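SusD/RagB family nutrient-binding outer membrane lipoprotein (Bacteroides vulgatus, PDB 4F7A) probably binds glycans, mucin O-glycans among them, at the outer membrane as the SusD-like lipoprotein partner of a nutrient-uptake system. Local coordinates at residues A[302-305]-A[310-313]; A[171-176]-A[191-196]; A[358-363]-A[378-383]; A[490-493]-A[499-502]; A[92-97]-A[119-124]. All blocks are in the same frame, centred on the assembly; numbering follows the deposited sequence.

Contact 1 of 5, residues A[302-305]-A[310-313]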
# COMPACT_ATOMS: atom_id res chain seq x y z
N VAL A 302 -3.42 17.80 -14.46
CA VAL A 302 -3.18 19.01 -15.24
C VAL A 302 -2.58 18.57 -16.59
O VAL A 302 -1.46 18.06 -16.66
CB VAL A 302 -2.25 19.99 -14.51
CG1 VAL A 302 -1.98 21.23 -15.38
CG2 VAL A 302 -2.89 20.43 -13.18
N TYR A 303 -3.36 18.75 -17.65
CA TYR A 303 -3.01 18.23 -18.95
C TYR A 303 -1.83 18.99 -19.51
O TYR A 303 -1.78 20.21 -19.45
CB TYR A 303 -4.20 18.35 -19.92
CG TYR A 303 -3.85 17.89 -21.31
CD1 TYR A 303 -3.90 16.53 -21.65
CD2 TYR A 303 -3.40 18.79 -22.27
CE1 TYR A 303 -3.57 16.09 -22.91
CE2 TYR A 303 -3.03 18.35 -23.54
CZ TYR A 303 -3.12 17.01 -23.85
OH TYR A 303 -2.76 16.58 -25.10
N ALA A 304 -0.86 18.24 -20.03
CA ALA A 304 0.24 18.78 -20.83
C ALA A 304 0.77 17.60 -21.63
O ALA A 304 0.36 16.46 -21.40
CB ALA A 304 1.34 19.37 -19.94
N LYS A 305 1.68 17.85 -22.56
CA LYS A 305 2.20 16.78 -23.38
C LYS A 305 3.66 17.08 -23.72
O LYS A 305 4.17 18.15 -23.43
CB LYS A 305 1.36 16.64 -24.65
CG LYS A 305 1.28 17.90 -25.47
CD LYS A 305 0.55 17.69 -26.78
CE LYS A 305 0.40 19.00 -27.54
NZ LYS A 305 0.52 18.77 -28.99
N ASN A 310 7.93 21.85 -18.31
CA ASN A 310 7.67 21.01 -17.16
C ASN A 310 7.28 21.93 -16.01
O ASN A 310 8.11 22.32 -15.17
CB ASN A 310 8.90 20.18 -16.84
CG ASN A 310 9.29 19.26 -17.99
OD1 ASN A 310 8.45 18.54 -18.53
ND2 ASN A 310 10.54 19.31 -18.38
N TYR A 311 6.00 22.26 -15.97
CA TYR A 311 5.51 23.36 -15.16
C TYR A 311 5.79 23.22 -13.67
O TYR A 311 5.96 24.21 -12.98
CB TYR A 311 4.00 23.54 -15.34
CG TYR A 311 3.54 23.78 -16.78
CD1 TYR A 311 3.90 24.94 -17.45
CD2 TYR A 311 2.72 22.88 -17.44
CE1 TYR A 311 3.47 25.18 -18.76
CE2 TYR A 311 2.30 23.11 -18.77
CZ TYR A 311 2.67 24.27 -19.40
OH TYR A 311 2.26 24.52 -20.69
N TYR A 312 5.84 22.00 -13.17
CA TYR A 312 5.89 21.73 -11.73
C TYR A 312 7.29 21.35 -11.24
O TYR A 312 7.45 20.89 -10.14
CB TYR A 312 4.85 20.66 -11.37
CG TYR A 312 3.47 21.19 -11.62
CD1 TYR A 312 2.93 22.17 -10.80
CD2 TYR A 312 2.72 20.79 -12.73
CE1 TYR A 312 1.68 22.72 -11.04
CE2 TYR A 312 1.46 21.34 -12.99
CZ TYR A 312 0.95 22.30 -12.13
OH TYR A 312 -0.25 22.88 -12.39
N GLN A 313 8.29 21.55 -12.07
CA GLN A 313 9.66 21.13 -11.77
C GLN A 313 10.30 21.81 -10.55
O GLN A 313 11.27 21.28 -9.99
CB GLN A 313 10.46 21.35 -13.06
CG GLN A 313 11.92 21.47 -13.00
CD GLN A 313 12.41 21.88 -14.37
OE1 GLN A 313 12.74 23.04 -14.62
NE2 GLN A 313 12.34 20.95 -15.31

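Contact 2 of 5, residues A[171-176]-A[191-196]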
# COMPACT_ATOMS: atom_id res chain seq x y z
N THR A 171 3.28 -24.40 15.65
CA THR A 171 3.74 -25.79 15.77
C THR A 171 5.27 -25.89 15.79
O THR A 171 5.85 -26.63 16.61
CB THR A 171 3.20 -26.66 14.65
OG1 THR A 171 1.78 -26.63 14.72
CG2 THR A 171 3.66 -28.12 14.80
N TYR A 172 5.93 -25.16 14.89
CA TYR A 172 7.39 -25.17 14.84
C TYR A 172 7.95 -24.84 16.22
O TYR A 172 8.87 -25.49 16.70
CB TYR A 172 7.88 -24.13 13.82
CG TYR A 172 9.35 -23.79 13.88
CD1 TYR A 172 10.30 -24.55 13.21
CD2 TYR A 172 9.78 -22.67 14.59
CE1 TYR A 172 11.66 -24.22 13.26
CE2 TYR A 172 11.13 -22.33 14.64
CZ TYR A 172 12.06 -23.11 13.98
OH TYR A 172 13.38 -22.75 14.04
N LEU A 173 7.38 -23.81 16.86
CA LEU A 173 7.86 -23.41 18.18
C LEU A 173 7.52 -24.41 19.27
O LEU A 173 8.38 -24.72 20.10
CB LEU A 173 7.34 -22.04 18.57
CG LEU A 173 7.97 -20.84 17.83
CD1 LEU A 173 7.16 -19.56 18.18
CD2 LEU A 173 9.49 -20.66 18.16
N LYS A 174 6.29 -24.92 19.26
CA LYS A 174 5.88 -25.90 20.28
C LYS A 174 6.67 -27.22 20.17
O LYS A 174 6.81 -27.93 21.16
CB LYS A 174 4.36 -26.16 20.24
CG LYS A 174 3.53 -24.97 20.74
CD LYS A 174 2.04 -25.19 20.52
CE LYS A 174 1.22 -24.08 21.20
NZ LYS A 174 -0.16 -23.95 20.65
N GLU A 175 7.18 -27.54 18.98
CA GLU A 175 8.03 -28.72 18.78
C GLU A 175 9.49 -28.47 19.18
O GLU A 175 10.32 -29.36 18.99
CB GLU A 175 8.02 -29.18 17.30
CG GLU A 175 6.74 -29.84 16.82
CD GLU A 175 6.76 -30.18 15.32
OE1 GLU A 175 7.63 -29.67 14.56
OE2 GLU A 175 5.90 -30.97 14.88
N GLY A 176 9.80 -27.27 19.68
CA GLY A 176 11.16 -26.96 20.11
C GLY A 176 12.04 -26.28 19.06
O GLY A 176 13.24 -26.22 19.23
N PRO A 191 12.97 -11.32 12.80
CA PRO A 191 14.15 -12.12 13.13
C PRO A 191 13.83 -13.40 13.87
O PRO A 191 14.74 -14.19 14.12
CB PRO A 191 14.94 -11.19 14.05
CG PRO A 191 13.88 -10.40 14.74
CD PRO A 191 12.86 -10.13 13.66
N THR A 192 12.57 -13.59 14.23
CA THR A 192 12.15 -14.77 14.96
C THR A 192 10.84 -15.31 14.40
O THR A 192 10.07 -14.60 13.73
CB THR A 192 11.93 -14.49 16.47
OG1 THR A 192 10.82 -13.58 16.62
CG2 THR A 192 13.18 -13.92 17.16
N ALA A 193 10.58 -16.57 14.70
CA ALA A 193 9.29 -17.20 14.35
C ALA A 193 8.10 -16.44 14.94
O ALA A 193 7.13 -16.17 14.23
CB ALA A 193 9.29 -18.66 14.80
N SER A 194 8.19 -16.03 16.20
CA SER A 194 7.14 -15.21 16.79
C SER A 194 6.89 -13.92 16.03
O SER A 194 5.73 -13.50 15.88
CB SER A 194 7.44 -14.88 18.26
OG SER A 194 7.40 -16.02 19.06
N ARG A 195 7.94 -13.28 15.52
CA ARG A 195 7.76 -12.05 14.77
C ARG A 195 7.07 -12.25 13.43
O ARG A 195 6.31 -11.39 12.98
CB ARG A 195 9.09 -11.32 14.60
CG ARG A 195 9.65 -10.72 15.90
CD ARG A 195 9.18 -9.30 16.14
NE ARG A 195 9.83 -8.36 15.24
CZ ARG A 195 11.03 -7.83 15.43
NH1 ARG A 195 11.74 -8.09 16.52
NH2 ARG A 195 11.53 -7.01 14.52
N TRP A 196 7.29 -13.39 12.79
CA TRP A 196 6.53 -13.76 11.60
C TRP A 196 5.04 -13.92 11.90
O TRP A 196 4.20 -13.47 11.13
CB TRP A 196 7.09 -15.05 10.97
CG TRP A 196 8.30 -14.81 10.12
CD1 TRP A 196 9.60 -14.97 10.49
CD2 TRP A 196 8.32 -14.36 8.76
NE1 TRP A 196 10.44 -14.65 9.45
CE2 TRP A 196 9.68 -14.27 8.37
CE3 TRP A 196 7.33 -14.01 7.83
CZ2 TRP A 196 10.06 -13.88 7.09
CZ3 TRP A 196 7.72 -13.60 6.56
CH2 TRP A 196 9.08 -13.53 6.21

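Contact 3 of 5, residues A[358-363]-A[378-383]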
# COMPACT_ATOMS: atom_id res chain seq x y z
N GLN A 358 -8.11 5.98 21.95
CA GLN A 358 -6.86 5.49 22.48
C GLN A 358 -6.00 4.94 21.37
O GLN A 358 -4.81 5.19 21.36
CB GLN A 358 -7.09 4.35 23.50
CG GLN A 358 -7.63 4.81 24.84
CD GLN A 358 -8.05 3.63 25.76
OE1 GLN A 358 -8.62 2.62 25.33
NE2 GLN A 358 -7.77 3.79 27.05
N CYS A 359 -6.59 4.15 20.49
CA CYS A 359 -5.85 3.56 19.37
C CYS A 359 -5.40 4.62 18.34
O CYS A 359 -4.28 4.56 17.84
CB CYS A 359 -6.66 2.49 18.69
SG CYS A 359 -6.96 1.03 19.78
N TYR A 360 -6.28 5.57 18.04
CA TYR A 360 -5.96 6.68 17.15
C TYR A 360 -4.78 7.46 17.66
O TYR A 360 -3.85 7.72 16.92
CB TYR A 360 -7.16 7.62 17.03
CG TYR A 360 -6.93 8.90 16.28
CD1 TYR A 360 -6.96 8.93 14.89
CD2 TYR A 360 -6.67 10.09 16.95
CE1 TYR A 360 -6.75 10.13 14.19
CE2 TYR A 360 -6.45 11.28 16.27
CZ TYR A 360 -6.50 11.30 14.89
OH TYR A 360 -6.34 12.50 14.24
N GLU A 361 -4.83 7.85 18.92
CA GLU A 361 -3.72 8.63 19.50
C GLU A 361 -2.41 7.81 19.56
O GLU A 361 -1.33 8.34 19.31
CB GLU A 361 -4.12 9.20 20.84
CG GLU A 361 -5.27 10.18 20.67
CD GLU A 361 -5.47 11.11 21.83
OE1 GLU A 361 -5.10 10.75 22.95
OE2 GLU A 361 -6.02 12.21 21.60
N ALA A 362 -2.52 6.51 19.83
CA ALA A 362 -1.34 5.64 19.81
C ALA A 362 -0.77 5.56 18.40
O ALA A 362 0.45 5.54 18.23
CB ALA A 362 -1.66 4.26 20.35
N GLY A 363 -1.63 5.52 17.39
CA GLY A 363 -1.16 5.47 16.01
C GLY A 363 -0.36 6.71 15.60
O GLY A 363 0.67 6.61 14.96
N LEU A 378 0.78 17.60 21.61
CA LEU A 378 0.30 18.94 21.24
C LEU A 378 -0.43 18.86 19.89
O LEU A 378 -1.51 19.40 19.73
CB LEU A 378 1.47 19.91 21.17
CG LEU A 378 1.06 21.40 21.09
CD1 LEU A 378 0.08 21.75 22.21
CD2 LEU A 378 2.27 22.28 21.14
N TYR A 379 0.13 18.12 18.94
CA TYR A 379 -0.49 17.94 17.63
C TYR A 379 -1.88 17.32 17.76
O TYR A 379 -2.81 17.73 17.05
CB TYR A 379 0.40 17.06 16.78
CG TYR A 379 -0.09 16.67 15.42
CD1 TYR A 379 0.22 17.43 14.31
CD2 TYR A 379 -0.75 15.47 15.21
CE1 TYR A 379 -0.17 17.06 13.04
CE2 TYR A 379 -1.14 15.07 13.94
CZ TYR A 379 -0.86 15.87 12.85
OH TYR A 379 -1.24 15.49 11.57
N LEU A 380 -2.02 16.37 18.67
CA LEU A 380 -3.30 15.68 18.90
C LEU A 380 -4.38 16.56 19.54
O LEU A 380 -5.54 16.17 19.57
CB LEU A 380 -3.07 14.41 19.74
CG LEU A 380 -2.44 13.27 18.95
CD1 LEU A 380 -1.98 12.16 19.93
CD2 LEU A 380 -3.42 12.77 17.85
N THR A 381 -4.01 17.76 20.02
CA THR A 381 -4.97 18.75 20.49
C THR A 381 -5.24 19.84 19.47
O THR A 381 -6.04 20.73 19.73
CB THR A 381 -4.46 19.49 21.77
OG1 THR A 381 -3.36 20.36 21.42
CG2 THR A 381 -4.03 18.54 22.81
N SER A 382 -4.59 19.80 18.32
CA SER A 382 -4.56 20.97 17.47
C SER A 382 -5.81 21.10 16.59
O SER A 382 -6.53 20.15 16.35
CB SER A 382 -3.28 21.02 16.64
OG SER A 382 -3.25 19.98 15.70
N LYS A 383 -6.04 22.31 16.11
CA LYS A 383 -7.24 22.65 15.35
C LYS A 383 -6.89 23.04 13.90
O LYS A 383 -7.70 23.66 13.20
CB LYS A 383 -7.98 23.80 16.06
O HOH W 1 -6.73 13.63 19.44

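Contact 4 of 5, residues A[490-493]-A[499-502]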
# COMPACT_ATOMS: atom_id res chain seq x y z
N THR A 490 -15.50 -11.64 -16.36
CA THR A 490 -16.66 -12.24 -15.69
C THR A 490 -16.59 -12.12 -14.17
O THR A 490 -17.57 -11.70 -13.52
CB THR A 490 -16.82 -13.71 -16.09
OG1 THR A 490 -16.97 -13.75 -17.52
CG2 THR A 490 -18.06 -14.38 -15.40
N ALA A 491 -15.43 -12.43 -13.59
CA ALA A 491 -15.23 -12.34 -12.14
C ALA A 491 -15.31 -10.90 -11.63
O ALA A 491 -15.65 -10.68 -10.49
CB ALA A 491 -13.87 -12.98 -11.70
N LEU A 492 -14.96 -9.93 -12.47
CA LEU A 492 -15.01 -8.53 -12.08
C LEU A 492 -16.43 -8.03 -11.89
O LEU A 492 -16.69 -7.15 -11.04
CB LEU A 492 -14.32 -7.67 -13.11
CG LEU A 492 -14.21 -6.17 -12.89
CD1 LEU A 492 -13.41 -5.86 -11.61
CD2 LEU A 492 -13.58 -5.56 -14.12
N GLY A 493 -17.35 -8.56 -12.69
CA GLY A 493 -18.77 -8.19 -12.57
C GLY A 493 -19.07 -6.80 -13.10
O GLY A 493 -20.04 -6.18 -12.69
N GLY A 499 -13.19 2.60 -13.89
CA GLY A 499 -14.36 3.07 -13.15
C GLY A 499 -15.16 1.98 -12.42
O GLY A 499 -16.12 2.28 -11.70
N THR A 500 -14.79 0.73 -12.63
CA THR A 500 -15.50 -0.38 -11.99
C THR A 500 -15.01 -0.64 -10.57
O THR A 500 -13.83 -0.89 -10.35
CB THR A 500 -15.37 -1.64 -12.82
OG1 THR A 500 -16.03 -1.42 -14.08
CG2 THR A 500 -15.99 -2.84 -12.10
N ARG A 501 -15.93 -0.59 -9.60
CA ARG A 501 -15.59 -0.84 -8.22
C ARG A 501 -15.16 -2.29 -7.97
O ARG A 501 -15.81 -3.25 -8.45
CB ARG A 501 -16.77 -0.51 -7.28
CG ARG A 501 -17.14 0.95 -7.22
CD ARG A 501 -18.19 1.18 -6.18
NE ARG A 501 -18.76 2.52 -6.28
CZ ARG A 501 -18.23 3.63 -5.76
NH1 ARG A 501 -17.09 3.62 -5.08
NH2 ARG A 501 -18.87 4.78 -5.93
N LEU A 502 -14.11 -2.45 -7.16
CA LEU A 502 -13.72 -3.77 -6.69
C LEU A 502 -14.69 -4.26 -5.63
O LEU A 502 -15.49 -3.48 -5.10
CB LEU A 502 -12.29 -3.73 -6.17
CG LEU A 502 -11.28 -3.29 -7.23
CD1 LEU A 502 -9.87 -3.36 -6.68
CD2 LEU A 502 -11.45 -4.14 -8.53
O HOH W 2 -15.77 -5.99 -8.79

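Contact 5 of 5, residues A[92-97]-A[119-124]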
# COMPACT_ATOMS: atom_id res chain seq x y z
N TYR A 92 7.82 -13.07 -12.38
CA TYR A 92 9.03 -13.27 -11.58
C TYR A 92 8.89 -13.67 -10.12
O TYR A 92 9.81 -14.24 -9.56
CB TYR A 92 9.90 -12.01 -11.68
CG TYR A 92 10.26 -11.67 -13.13
CD1 TYR A 92 11.06 -12.50 -13.89
CD2 TYR A 92 9.80 -10.50 -13.70
CE1 TYR A 92 11.37 -12.18 -15.21
CE2 TYR A 92 10.10 -10.18 -15.01
CZ TYR A 92 10.88 -11.01 -15.76
OH TYR A 92 11.13 -10.64 -17.06
N ILE A 93 7.77 -13.34 -9.48
CA ILE A 93 7.68 -13.37 -8.04
C ILE A 93 6.71 -14.46 -7.55
O ILE A 93 7.09 -15.33 -6.77
CB ILE A 93 7.27 -12.00 -7.48
CG1 ILE A 93 8.23 -10.91 -8.00
CG2 ILE A 93 7.21 -12.01 -5.92
CD1 ILE A 93 9.76 -11.21 -7.82
N PHE A 94 5.47 -14.41 -8.04
CA PHE A 94 4.48 -15.39 -7.62
C PHE A 94 4.90 -16.83 -7.92
O PHE A 94 4.71 -17.71 -7.08
CB PHE A 94 3.09 -15.03 -8.18
CG PHE A 94 1.97 -15.88 -7.64
CD1 PHE A 94 1.75 -15.98 -6.28
CD2 PHE A 94 1.16 -16.59 -8.48
CE1 PHE A 94 0.74 -16.77 -5.77
CE2 PHE A 94 0.12 -17.36 -7.97
CZ PHE A 94 -0.08 -17.46 -6.61
N PRO A 95 5.49 -17.09 -9.09
CA PRO A 95 5.85 -18.50 -9.32
C PRO A 95 6.90 -19.01 -8.33
O PRO A 95 6.90 -20.20 -7.98
CB PRO A 95 6.40 -18.51 -10.75
CG PRO A 95 6.07 -17.18 -11.34
CD PRO A 95 5.60 -16.25 -10.29
N VAL A 96 7.75 -18.10 -7.84
CA VAL A 96 8.72 -18.43 -6.81
C VAL A 96 8.06 -18.65 -5.45
O VAL A 96 8.45 -19.57 -4.73
CB VAL A 96 9.85 -17.37 -6.72
CG1 VAL A 96 10.85 -17.73 -5.65
CG2 VAL A 96 10.54 -17.26 -8.10
N ALA A 97 7.07 -17.82 -5.09
CA ALA A 97 6.33 -18.03 -3.85
C ALA A 97 5.60 -19.35 -3.88
O ALA A 97 5.50 -20.04 -2.86
CB ALA A 97 5.33 -16.90 -3.61
N ILE A 119 2.94 -16.24 4.44
CA ILE A 119 2.77 -14.82 4.82
C ILE A 119 3.27 -13.91 3.69
O ILE A 119 2.59 -12.97 3.27
CB ILE A 119 3.46 -14.52 6.18
CG1 ILE A 119 2.78 -15.32 7.30
CG2 ILE A 119 3.38 -13.00 6.53
CD1 ILE A 119 3.65 -15.60 8.51
N LEU A 120 4.46 -14.18 3.18
CA LEU A 120 4.97 -13.37 2.08
C LEU A 120 4.08 -13.45 0.84
O LEU A 120 3.92 -12.48 0.12
CB LEU A 120 6.39 -13.79 1.74
CG LEU A 120 7.46 -13.51 2.78
CD1 LEU A 120 8.78 -14.18 2.33
CD2 LEU A 120 7.61 -11.99 3.06
N LYS A 121 3.51 -14.62 0.57
CA LYS A 121 2.67 -14.82 -0.61
C LYS A 121 1.40 -13.97 -0.51
O LYS A 121 0.97 -13.33 -1.49
CB LYS A 121 2.37 -16.31 -0.76
CG LYS A 121 1.63 -16.68 -2.02
CD LYS A 121 1.67 -18.18 -2.28
CE LYS A 121 0.84 -18.98 -1.29
NZ LYS A 121 0.92 -20.49 -1.50
N VAL A 122 0.83 -13.92 0.68
CA VAL A 122 -0.35 -13.09 0.93
C VAL A 122 0.02 -11.61 0.89
O VAL A 122 -0.70 -10.79 0.31
CB VAL A 122 -1.02 -13.41 2.28
CG1 VAL A 122 -2.14 -12.40 2.58
CG2 VAL A 122 -1.53 -14.81 2.30
N GLU A 123 1.16 -11.26 1.50
CA GLU A 123 1.67 -9.88 1.43
C GLU A 123 1.81 -9.40 -0.03
O GLU A 123 1.42 -8.30 -0.36
CB GLU A 123 3.01 -9.74 2.18
CG GLU A 123 3.75 -8.41 1.91
CD GLU A 123 3.00 -7.18 2.32
OE1 GLU A 123 2.03 -7.29 3.12
OE2 GLU A 123 3.39 -6.08 1.84
N ALA A 124 2.39 -10.23 -0.89
CA ALA A 124 2.57 -9.88 -2.30
C ALA A 124 1.24 -9.79 -3.03
O ALA A 124 0.99 -8.84 -3.76
CB ALA A 124 3.47 -10.91 -3.02

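Contact 1 of 5, residues A[302-305]-A[310-313]
Two apolar pairs carry the meeting of 302-305 with 310-313: V302 with Y312, and A304 with Y311. V302 takes the phenol end of Y312 between its two methyls, CG2 lying 3.7 Å and CG1 3.8 Å from Y312 OH, and CG1 also stands at the edge of the ring, 4.2 Å from Y312 CE2. The two side chains cross at about a right angle. V302 CG1 lies opposite the backbone N across the CA-CB bond (chi1 178°), which leaves CG2 beside that N and spreads both methyls around the hydroxyl. A304 offers its single methyl to the rim of the other ring, CB reaching Y311 CE2 at 4.0 Å, close to the ring plane. Within its own segment, Y311 CB lies over one face of the Y312 ring, 4.0 Å above the plane and displaced toward the rim.

The polar bonds are made within 310-313 or to other parts of the chain. A type I beta turn runs from N310 to Q313, closed by Q313 N to N310 O at 3.2 Å, and it sends both tyrosines toward 302-305. Y312 OH is hydrogen-bonded to N391, so the hydroxyl touched by the valine methyls has a polar mate elsewhere.

Y315 meets the Y312 ring edge-to-face, and both segments belong to the long loop that follows helix 279-282 and leads to strand 329-332.

Contact 2 of 5, residues A[171-176]-A[191-196]
L173 and A193 make the tight heart of this contact, where the last turn of helix 151-174 meets the first turn of helix 193-210. The A193 methyl fits against the leucine fork: CB is 3.9 Å from L173 CD2 and 4.0 Å from L173 CG. Y172 CD2 and CE2 also approach this methyl obliquely, CD2 standing 4.0 Å from A193 CB. The tyrosine CG lies opposite the backbone N (chi1 166°), a torsion that carries the ring across toward A193, while its hydroxyl bonds to the carbonyl of K178 and H112 stacks on the ring. An alanine in place of L173 would take CG and both methyls from A193 and the CD1 contact from S194, and would probably leave a gap between the helix ends.

The contact thins toward S194, where a single pair meets, S194 OG and L173 CD1 at 3.7 Å; that hydroxyl is hydrogen-bonded to E179. On the solvent side K174 and E175 are exposed and take no part, pairing instead with D170 and K111 respectively.

Each helix end is finished in a recognised way. G176, with positive phi, ends helix 151-174 in a Schellman motif, its N bonded to L173 O at 2.9 Å. T192 is the N-cap of helix 193-210, its OG1 accepting from R195 N at 3.1 Å with an N-H...O angle of 151°. These are two helix ends, one closed by a Schellman motif and one N-capped, joined by a loop, consistent with the TPR-like helical framework of SusD-family proteins.

Contact 3 of 5, residues A[358-363]-A[378-383]
E361 OE2 is held by two partners, a water that donates a hydrogen bond of 2.7 Å and K357, one turn earlier, by a salt bridge. The same water gives its other hydrogen to L380 O at 2.8 Å, bridging helix 356-371 to the loop that follows it.

L380 also packs against two side chains of the helix, Y360 and E361. Its CD1 lies along the aliphatic stem of E361, 3.8 Å from E361 CB and nearly as close to CG. Its CD2 meets Y360 CE2 at 3.7 Å in an oblique approach, the leucine and tyrosine running alongside one another in opposed senses. With CG opposite the carbonyl carbon (chi1 -75°), L380 turns its fork toward the helix and one methyl goes to each neighbour. Extended beyond CG, E361 lays CB and CG against L380 and carries its carboxylate on to the water.

The contact thus folds the chain after helix 356-371 back onto that helix, before it goes on to helix 416-431. Helices 334-346 and 416-431 also meet Y360, whose hydroxyl bonds to the P408 carbonyl and whose ring meets that of F410.

The loop is tied by paired bonds to its own carbonyls. L378 O accepts from T381 N and from T381 OG1, the latter at 2.7 Å. Y379 O likewise takes S382 N and S382 OG; each hydroxyl approaches in its carbonyl's plane, at the position of an oxygen lone pair.

Contact 4 of 5, residues A[490-493]-A[499-502]
L492 reaches from the end of helix 482-492 to T500 and L502. Its CB, the root of the chain, has no partner within 4.2 Å across the contact; touching begins one atom further on, with L492 CG 3.9 Å from T500 CG2. At the fork the branches differ. CD1 lies between two neighbours, 4.0 Å from T500 CG2 and equally 4.0 Å from L502 CD2, whereas CD2 makes only the longer approach of 4.2 Å to T500 CG2. Leucine and threonine meet tip to tip, and L502 comes to CD1 at a slant. With CG anti to the backbone N (chi1 -178°), the fork ends up beside T500 and L502. An alanine here would lack CG and both methyls, and would probably leave T500 CG2 and L502 CD2 without the apolar partner they have across this contact.

The joint is a helix end against an irregular segment: the C-terminal end of helix 482-492, where G493 leaves helical geometry with positive phi, packs against the loop that follows it as 499-502 comes back past the terminus. A water reinforces it, giving hydrogen bonds to L492 O at 2.7 Å and to R501 O at 2.8 Å and so joining the two backbones.

T500 turns CG2 to the leucine, while its OG1 is hydrogen-bonded to A495 O. R501 NH1 forms a salt bridge with D505.

Contact 5 of 5, residues A[92-97]-A[119-124]
Segments 92-97 and 119-124, on helices 84-104 and 111-132, come nearest at A97 and K121, CA to CA 5.8 Å, and the first helix is kinked around 95-96, where P95 N and V96 N have no bond to the preceding turn. The small A97 permits the near approach: its methyl lies against the stem of K121, A97 CB to K121 CG 4.0 Å and to K121 CD 4.1 Å.

F94 packs on the same stem one turn earlier. A single ring atom does the touching, F94 CE1, which is 3.9 Å from both K121 CG and K121 CD. K121 CG lies in the plane of the ring at its edge, so the lysine methylenes run past the rim and the two side chains cross obliquely. The ring gets there with CG opposite the backbone N (chi1 -172°), and F140 meets it edge-to-face.

K121 is the hub of the contact. Its first two torsions are extended and the bend comes at chi3 (69°), so that CB, CG and CD lie along A97 and F94 before the chain turns. K121, a buried residue, has its NZ hydrogen-bonded to OG1 of T101, one turn beyond A97, and thus binds helix 84-104 by its apolar stem and by its charged tip. The K121 side chain also touches D161 of helix 151-174 and Y137.

This is helix packing through a small alanine, joining two successive helices of the chain, consistent with the TPR-like helical body of a SusD homologue.

Contacts 2 and 5 are the one pair that touch: their centres are 21 Å apart, and W196 of contact 2 packs on I119 and L120 of contact 5, W196 O lying 3.4 Å from I119 CD1. Together they tie helices 84-104, 111-132, 151-174 and 193-210 into one helical body. Contact 4 comes next nearest, its closest atoms about 13 Å from contact 5. Contacts 1 and 2 lie on opposite sides of the chain's centre, with centres 52 Å apart. Contact 3 is likewise across the centre from contact 5, about 18 Å at the nearest atoms. No glycan is bound in these contacts and no binding site is assigned to them.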